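Local coordinates for N-acetylmuramoyl-L-alanine amidase domain-containing protein SAOUHSC_02979 (Staphylococcus aureus, PDB 5T1Q) that probably acts as a secreted amidase on cell-wall peptidoglycan, this chain carrying a glucosaminidase-type region followed by a C-terminal CHAP domain, at residues F37-S42 with I340-I345; K237-V242 with T254-N259; H314-E319 with I329-V334. All blocks are in the same frame, centred on the assembly; numbering follows the deposited sequence.

Contact 1. Residues F37-S42 with I340-I345; sequences FETDPS and ISHRTI
F37 and I340 meet through their backbones where the short strand 37-39 runs beside strand 340-345: the axes approach to 5.8 Å with 36° between their N-to-C directions, so the pair is parallel but splayed, and I340 N donates to F37 O over 2.8 Å with an N-H...O angle of 173°. Further along the strands side chains take over. E38 holds CG anti to its own N and continues extended, which carries the carboxylate to the imidazole of H342; H342 NE2 donates to E38 OE2 at 2.7 Å. The oxygen lies close to the ring plane and receives the N-H on its anti lone pair, while carboxylate and ring planes stand 51° apart. This parallel pairing adds a strand from the N-terminal part of the chain to the mixed sheet of the CHAP domain, with strand 52-54 following at the sheet's edge. I340 CG2 lies against E38 CD at 3.9 Å, and F239 packs against both side chains. On the other nitrogen of the imidazole, and tentatively, since it holds for one of two T39 conformers, a water 2.6 Å from T39 OG1 accepts a weak 3.2 Å bond from H342 ND1.

Contact 2. Residues K237-V242 with T254-N259; sequences KPFREV and TWYVYN
F239 enters an aromatic cluster with W255 and Y256, where an irregular loop of the C-terminal CHAP region lies along helix 253-262. CG of F239 is anti to the backbone N, which sends the ring in toward the helix. Y256 CE1 lies over one face of the F239 ring, 3.5 Å from F239 CD1; the pair is oblique, with planes inclined by 34° and centroids 5.0 Å apart. At its rim the F239 ring meets W255, CZ to CH2 at 3.6 Å, and here the planes open to 66°. N259 CB comes up near the same ring's plane, 4.1 Å from F239 CE1, so W255, Y256 and N259, on one side of the helix, surround the phenyl group. I340 of the neighbouring strand also packs on F239 and Y256, and the phenol of Y256 hydrogen-bonds beyond the cluster to S330.

Two residues on, E241 reaches W255 with an extended chain. Its carboxylate stands almost perpendicular to the indole, planes 86° apart, and approaches in the indole plane at the six-membered ring's edge. OE1 of E241 lies 3.7 Å from W255 CZ2, and that oxygen also has a weak hydrogen bond with H250. V242, poorly ordered, ends the contact at the helix backbone, with its CG2 4.0 Å from N259 O.

Contact 3. Residues H314-E319 with I329-V334; sequences HVAFVE and ISESNV
H314 and E331 form a His-carboxylate hydrogen bond, NE2 donating to OE1 at 2.7 Å. The bond is bent, 142° at the hydrogen, with the oxygen tilted 21° out of the imidazole plane; on the glutamate it is the anti side that is met. E331 reaches the ring with CG between its own N and carbonyl carbon (chi1 54°), and R343 makes a salt bridge to its other oxygen, OE2, which would help fix the carboxylate's rotation. Together with C253 on the helix that H314 touches, the pair has the geometry of a Cys-His-Glu triad, consistent with the papain-like CHAP fold, though the roles are inferred.

At the far end of the strands S330 OG donates to E319 OE2 at 2.6 Å, while R260 pairs with E319 OE1 and Y256 OH bonds to S330 OG. Between these two ends F317 and S330 form an antiparallel hydrogen-bonded pair: F317 N to S330 O is 2.9 Å, and S330 N to F317 O is 3.0 Å. V318 and I329 are the next, non-hydrogen-bonded pair. Where the strands separate, a water accepts from S332 N and donates to V315 O.

A316 CB lies 3.9 Å from I329 CD1, and V334 CG1 presses on H314 CE1 at 3.4 Å.

The hairpin of strands 314-321 and 327-332 lies between strands 298-301 and 339-345 of the mixed sheet, and helix 253-262 packs against it through C253, Y256, R260 and M261.

Contacts 1 and 3 belong to one mixed sheet, since strand 339-345 pairs with 327-332, probably through a bond from S341 N to E331 O, whereas contact 2 packs a loop and helix against it. Contact 3 is buried, polar at its two ends with aliphatic packing between, its carboxylates also bound by R343 and R260 from outside; contact 2 is likewise buried but aromatic, without a hydrogen bond across its segments that the geometry establishes. Contact 1, partly buried, mixes a backbone bond with a histidine-carboxylate link nearer solvent. Side chains join all three: R343 NE meets E331 OE2 (contacts 1 and 3), I340 packs on F239 and Y256 (1 and 2), and Y256 OH bonds S330 OG (2 and 3).

Contact 1. Residues F37-S42 with I340-I345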
# COMPACT_ATOMS: atom_id res chain seq x y z
N PHE A 37 0.43 -1.80 -4.92
CA PHE A 37 1.06 -2.60 -5.96
C PHE A 37 0.04 -3.15 -6.93
O PHE A 37 -1.11 -3.41 -6.57
CB PHE A 37 1.78 -3.79 -5.33
CG PHE A 37 2.92 -3.40 -4.44
CD1 PHE A 37 2.70 -3.06 -3.12
CD2 PHE A 37 4.22 -3.38 -4.93
CE1 PHE A 37 3.74 -2.68 -2.31
CE2 PHE A 37 5.27 -3.01 -4.12
CZ PHE A 37 5.03 -2.66 -2.81
N GLU A 38 0.49 -3.38 -8.16
CA GLU A 38 -0.34 -3.98 -9.19
C GLU A 38 0.37 -5.26 -9.63
O GLU A 38 1.58 -5.40 -9.43
CB GLU A 38 -0.54 -2.98 -10.32
CG GLU A 38 -1.85 -3.15 -11.08
CD GLU A 38 -2.30 -1.88 -11.78
OE1 GLU A 38 -1.74 -0.80 -11.49
OE2 GLU A 38 -3.23 -1.95 -12.61
N THR A 39 -0.39 -6.21 -10.16
CA THR A 39 0.20 -7.46 -10.66
C THR A 39 1.00 -7.17 -11.92
O THR A 39 0.55 -6.44 -12.79
CB THR A 39 -0.86 -8.54 -10.97
OG1 THR A 39 -1.99 -7.93 -11.63
CG2 THR A 39 -1.32 -9.23 -9.69
N ASP A 40 2.21 -7.72 -11.97
CA ASP A 40 3.11 -7.56 -13.12
C ASP A 40 2.46 -8.13 -14.37
O ASP A 40 2.13 -9.32 -14.39
CB ASP A 40 4.43 -8.30 -12.81
CG ASP A 40 5.47 -8.19 -13.92
OD1 ASP A 40 5.27 -7.46 -14.92
OD2 ASP A 40 6.51 -8.85 -13.79
N PRO A 41 2.23 -7.30 -15.42
CA PRO A 41 1.60 -7.82 -16.65
C PRO A 41 2.42 -8.89 -17.41
O PRO A 41 1.85 -9.59 -18.24
CB PRO A 41 1.41 -6.56 -17.52
CG PRO A 41 2.31 -5.53 -16.96
CD PRO A 41 2.50 -5.85 -15.50
N SER A 42 3.72 -9.00 -17.14
CA SER A 42 4.55 -10.02 -17.83
C SER A 42 4.12 -11.44 -17.49
O SER A 42 3.87 -11.75 -16.32
CB SER A 42 6.03 -9.85 -17.48
OG SER A 42 6.54 -8.66 -18.03
N ILE A 340 -3.86 -3.74 -6.27
CA ILE A 340 -4.80 -3.24 -7.25
C ILE A 340 -4.94 -4.38 -8.26
O ILE A 340 -3.94 -4.89 -8.74
CB ILE A 340 -4.24 -1.99 -7.93
CG1 ILE A 340 -4.17 -0.84 -6.92
CG2 ILE A 340 -5.11 -1.58 -9.12
CD1 ILE A 340 -3.32 0.31 -7.39
N SER A 341 -6.17 -4.82 -8.52
CA SER A 341 -6.47 -5.93 -9.44
C SER A 341 -7.61 -5.56 -10.40
O SER A 341 -8.19 -4.48 -10.31
CB SER A 341 -6.83 -7.20 -8.66
OG SER A 341 -7.97 -6.96 -7.85
N HIS A 342 -7.92 -6.47 -11.31
CA HIS A 342 -8.91 -6.20 -12.33
C HIS A 342 -9.61 -7.49 -12.72
O HIS A 342 -9.05 -8.57 -12.56
CB HIS A 342 -8.23 -5.67 -13.61
CG HIS A 342 -6.85 -5.14 -13.39
ND1 HIS A 342 -5.73 -5.89 -13.66
CD2 HIS A 342 -6.41 -3.95 -12.93
CE1 HIS A 342 -4.65 -5.18 -13.37
NE2 HIS A 342 -5.03 -4.00 -12.92
N ARG A 343 -10.80 -7.37 -13.27
CA ARG A 343 -11.54 -8.55 -13.71
C ARG A 343 -12.67 -8.15 -14.63
O ARG A 343 -12.94 -6.97 -14.81
CB ARG A 343 -12.10 -9.34 -12.50
CG ARG A 343 -12.99 -8.53 -11.57
CD ARG A 343 -13.32 -9.33 -10.30
NE ARG A 343 -13.94 -8.47 -9.30
CZ ARG A 343 -15.17 -8.57 -8.79
NH1 ARG A 343 -16.00 -9.55 -9.13
NH2 ARG A 343 -15.56 -7.68 -7.88
N THR A 344 -13.33 -9.15 -15.19
CA THR A 344 -14.46 -8.96 -16.07
C THR A 344 -15.73 -9.44 -15.38
O THR A 344 -15.76 -10.53 -14.81
CB THR A 344 -14.28 -9.76 -17.38
OG1 THR A 344 -13.18 -9.23 -18.10
CG2 THR A 344 -15.55 -9.70 -18.27
N ILE A 345 -16.77 -8.61 -15.43
CA ILE A 345 -18.07 -8.96 -14.87
C ILE A 345 -18.96 -9.26 -16.05
O ILE A 345 -19.08 -8.43 -16.95
CB ILE A 345 -18.67 -7.77 -14.07
CG1 ILE A 345 -17.75 -7.35 -12.90
CG2 ILE A 345 -20.08 -8.11 -13.59
CD1 ILE A 345 -17.52 -8.42 -11.85
O HOH W 1 -3.86 -8.52 -13.40

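Contact 2. Residues K237-V242 with T254-N259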
# COMPACT_ATOMS: atom_id res chain seq x y z
N LYS A 237 -4.56 3.02 -19.35
CA LYS A 237 -3.60 3.93 -18.72
C LYS A 237 -3.14 3.37 -17.36
O LYS A 237 -3.95 2.84 -16.60
CB LYS A 237 -4.25 5.31 -18.53
CG LYS A 237 -3.39 6.34 -17.81
CD LYS A 237 -4.15 7.62 -17.50
CE LYS A 237 -4.46 8.41 -18.76
NZ LYS A 237 -5.03 9.75 -18.41
N PRO A 238 -1.83 3.46 -17.08
CA PRO A 238 -1.35 2.95 -15.79
C PRO A 238 -1.90 3.75 -14.61
O PRO A 238 -2.23 4.94 -14.76
CB PRO A 238 0.18 3.08 -15.89
CG PRO A 238 0.44 4.05 -17.00
CD PRO A 238 -0.73 3.95 -17.94
N PHE A 239 -2.01 3.10 -13.46
CA PHE A 239 -2.48 3.79 -12.28
C PHE A 239 -1.41 4.72 -11.74
O PHE A 239 -0.24 4.39 -11.77
CB PHE A 239 -2.91 2.82 -11.17
CG PHE A 239 -3.39 3.53 -9.92
CD1 PHE A 239 -4.62 4.18 -9.92
CD2 PHE A 239 -2.61 3.58 -8.78
CE1 PHE A 239 -5.07 4.85 -8.79
CE2 PHE A 239 -3.05 4.24 -7.65
CZ PHE A 239 -4.29 4.88 -7.65
N ARG A 240 -1.85 5.88 -11.26
CA ARG A 240 -0.97 6.87 -10.61
C ARG A 240 -1.80 7.62 -9.59
O ARG A 240 -2.97 7.91 -9.83
CB ARG A 240 -0.32 7.85 -11.61
CG ARG A 240 0.63 7.21 -12.60
CD ARG A 240 1.52 8.19 -13.37
NE ARG A 240 2.72 8.65 -12.63
CZ ARG A 240 2.85 9.80 -11.94
NH1 ARG A 240 4.01 10.07 -11.34
NH2 ARG A 240 1.86 10.69 -11.86
N GLU A 241 -1.20 7.90 -8.44
CA GLU A 241 -1.86 8.65 -7.37
C GLU A 241 -1.80 10.11 -7.80
O GLU A 241 -0.72 10.66 -8.00
CB GLU A 241 -1.13 8.39 -6.04
CG GLU A 241 -1.79 8.94 -4.78
CD GLU A 241 -1.18 8.38 -3.49
OE1 GLU A 241 -0.79 7.18 -3.46
OE2 GLU A 241 -1.12 9.12 -2.48
N VAL A 242 -2.97 10.72 -7.96
CA VAL A 242 -3.06 12.08 -8.48
C VAL A 242 -3.06 13.13 -7.37
O VAL A 242 -2.10 13.90 -7.23
CB VAL A 242 -4.36 12.24 -9.32
CG1 VAL A 242 -4.44 13.63 -9.95
CG2 VAL A 242 -4.45 11.16 -10.39
N THR A 254 -12.82 2.49 -2.08
CA THR A 254 -13.36 3.83 -2.20
C THR A 254 -12.27 4.80 -2.63
O THR A 254 -12.43 5.53 -3.60
CB THR A 254 -13.94 4.27 -0.85
OG1 THR A 254 -13.01 3.94 0.17
CG2 THR A 254 -15.22 3.53 -0.54
N TRP A 255 -11.15 4.78 -1.92
CA TRP A 255 -10.00 5.61 -2.27
C TRP A 255 -9.52 5.34 -3.70
O TRP A 255 -9.15 6.25 -4.43
CB TRP A 255 -8.85 5.37 -1.28
CG TRP A 255 -7.57 6.08 -1.64
CD1 TRP A 255 -7.16 7.30 -1.21
CD2 TRP A 255 -6.55 5.59 -2.52
NE1 TRP A 255 -5.93 7.60 -1.76
CE2 TRP A 255 -5.54 6.57 -2.56
CE3 TRP A 255 -6.39 4.42 -3.26
CZ2 TRP A 255 -4.39 6.42 -3.34
CZ3 TRP A 255 -5.23 4.28 -4.03
CH2 TRP A 255 -4.25 5.27 -4.06
N TYR A 256 -9.50 4.08 -4.09
CA TYR A 256 -8.98 3.73 -5.42
C TYR A 256 -9.85 4.34 -6.51
O TYR A 256 -9.32 4.93 -7.45
CB TYR A 256 -8.82 2.20 -5.61
CG TYR A 256 -8.45 1.86 -7.02
CD1 TYR A 256 -7.12 1.95 -7.46
CD2 TYR A 256 -9.44 1.52 -7.96
CE1 TYR A 256 -6.79 1.68 -8.76
CE2 TYR A 256 -9.11 1.27 -9.28
CZ TYR A 256 -7.79 1.34 -9.68
OH TYR A 256 -7.46 1.08 -10.98
N VAL A 257 -11.17 4.19 -6.40
CA VAL A 257 -12.06 4.73 -7.43
C VAL A 257 -11.99 6.27 -7.52
O VAL A 257 -12.00 6.84 -8.62
CB VAL A 257 -13.50 4.23 -7.25
CG1 VAL A 257 -14.39 4.82 -8.33
CG2 VAL A 257 -13.55 2.70 -7.29
N TYR A 258 -11.91 6.93 -6.38
CA TYR A 258 -11.77 8.38 -6.33
C TYR A 258 -10.53 8.80 -7.12
O TYR A 258 -10.61 9.69 -7.97
CB TYR A 258 -11.66 8.85 -4.87
CG TYR A 258 -11.36 10.34 -4.71
CD1 TYR A 258 -10.04 10.80 -4.70
CD2 TYR A 258 -12.38 11.26 -4.56
CE1 TYR A 258 -9.75 12.16 -4.57
CE2 TYR A 258 -12.11 12.62 -4.42
CZ TYR A 258 -10.80 13.06 -4.43
OH TYR A 258 -10.54 14.41 -4.29
N ASN A 259 -9.39 8.15 -6.84
CA ASN A 259 -8.12 8.47 -7.53
C ASN A 259 -8.10 8.09 -8.99
O ASN A 259 -7.67 8.87 -9.83
CB ASN A 259 -6.93 7.85 -6.80
CG ASN A 259 -6.55 8.62 -5.54
OD1 ASN A 259 -6.99 8.28 -4.44
ND2 ASN A 259 -5.84 9.70 -5.70

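Contact 3. Residues H314-E319 with I329-V334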
# COMPACT_ATOMS: atom_id res chain seq x y z
N HIS A 314 -19.15 -2.92 -2.33
CA HIS A 314 -17.90 -2.70 -3.00
C HIS A 314 -18.06 -1.66 -4.09
O HIS A 314 -19.17 -1.44 -4.56
CB HIS A 314 -17.42 -4.04 -3.58
CG HIS A 314 -16.11 -3.97 -4.27
ND1 HIS A 314 -14.94 -3.66 -3.60
CD2 HIS A 314 -15.75 -4.21 -5.55
CE1 HIS A 314 -13.93 -3.68 -4.46
NE2 HIS A 314 -14.40 -4.00 -5.65
N VAL A 315 -16.97 -1.02 -4.46
CA VAL A 315 -16.96 -0.07 -5.55
C VAL A 315 -15.69 -0.29 -6.39
O VAL A 315 -14.62 -0.59 -5.87
CB VAL A 315 -17.16 1.39 -5.06
CG1 VAL A 315 -15.98 1.89 -4.23
CG2 VAL A 315 -17.40 2.32 -6.23
N ALA A 316 -15.85 -0.16 -7.71
CA ALA A 316 -14.76 -0.37 -8.66
C ALA A 316 -14.87 0.64 -9.78
O ALA A 316 -15.85 1.38 -9.85
CB ALA A 316 -14.83 -1.78 -9.22
N PHE A 317 -13.85 0.68 -10.63
CA PHE A 317 -13.80 1.62 -11.75
C PHE A 317 -13.99 0.87 -13.07
O PHE A 317 -13.32 -0.13 -13.29
CB PHE A 317 -12.46 2.35 -11.73
CG PHE A 317 -12.28 3.34 -12.86
CD1 PHE A 317 -12.81 4.61 -12.77
CD2 PHE A 317 -11.60 2.99 -14.01
CE1 PHE A 317 -12.67 5.53 -13.80
CE2 PHE A 317 -11.45 3.90 -15.06
CZ PHE A 317 -11.98 5.18 -14.95
N VAL A 318 -14.89 1.35 -13.93
CA VAL A 318 -15.12 0.71 -15.22
C VAL A 318 -14.03 1.12 -16.24
O VAL A 318 -14.02 2.26 -16.72
CB VAL A 318 -16.50 1.08 -15.80
CG1 VAL A 318 -16.73 0.40 -17.15
CG2 VAL A 318 -17.61 0.70 -14.83
N GLU A 319 -13.13 0.20 -16.56
CA GLU A 319 -12.07 0.45 -17.55
C GLU A 319 -12.61 0.33 -18.98
O GLU A 319 -12.18 1.05 -19.87
CB GLU A 319 -10.92 -0.53 -17.39
CG GLU A 319 -10.20 -0.49 -16.05
CD GLU A 319 -9.33 0.74 -15.82
OE1 GLU A 319 -9.12 1.55 -16.77
OE2 GLU A 319 -8.82 0.89 -14.69
N ILE A 329 -13.33 -4.14 -15.04
CA ILE A 329 -13.20 -3.24 -13.92
C ILE A 329 -11.84 -3.36 -13.25
O ILE A 329 -11.20 -4.41 -13.34
CB ILE A 329 -14.29 -3.50 -12.84
CG1 ILE A 329 -14.19 -4.92 -12.27
CG2 ILE A 329 -15.67 -3.29 -13.43
CD1 ILE A 329 -15.11 -5.20 -11.10
N SER A 330 -11.42 -2.28 -12.58
CA SER A 330 -10.21 -2.28 -11.78
C SER A 330 -10.64 -1.89 -10.35
O SER A 330 -11.61 -1.14 -10.15
CB SER A 330 -9.12 -1.36 -12.36
OG SER A 330 -9.52 0.00 -12.33
N GLU A 331 -9.91 -2.38 -9.37
CA GLU A 331 -10.30 -2.20 -7.98
C GLU A 331 -9.10 -2.46 -7.08
O GLU A 331 -8.08 -2.92 -7.57
CB GLU A 331 -11.42 -3.19 -7.67
CG GLU A 331 -11.04 -4.62 -8.02
CD GLU A 331 -12.20 -5.58 -8.17
OE1 GLU A 331 -13.34 -5.25 -7.75
OE2 GLU A 331 -11.96 -6.69 -8.70
N SER A 332 -9.23 -2.15 -5.80
CA SER A 332 -8.16 -2.38 -4.85
C SER A 332 -8.65 -3.22 -3.69
O SER A 332 -9.83 -3.26 -3.39
CB SER A 332 -7.66 -1.05 -4.29
OG SER A 332 -8.69 -0.40 -3.53
N ASN A 333 -7.69 -3.88 -3.04
CA ASN A 333 -7.89 -4.70 -1.86
C ASN A 333 -8.91 -5.85 -1.92
O ASN A 333 -9.51 -6.18 -0.91
CB ASN A 333 -8.04 -3.81 -0.61
CG ASN A 333 -6.71 -3.17 -0.17
OD1 ASN A 333 -5.90 -2.75 -1.00
ND2 ASN A 333 -6.48 -3.12 1.12
N VAL A 334 -9.08 -6.47 -3.10
CA VAL A 334 -9.92 -7.68 -3.20
C VAL A 334 -9.02 -8.91 -3.45
O VAL A 334 -9.33 -9.99 -2.98
CB VAL A 334 -11.03 -7.62 -4.28
CG1 VAL A 334 -11.83 -6.35 -4.15
CG2 VAL A 334 -10.49 -7.78 -5.69
O HOH W 2 -11.86 -0.22 -5.89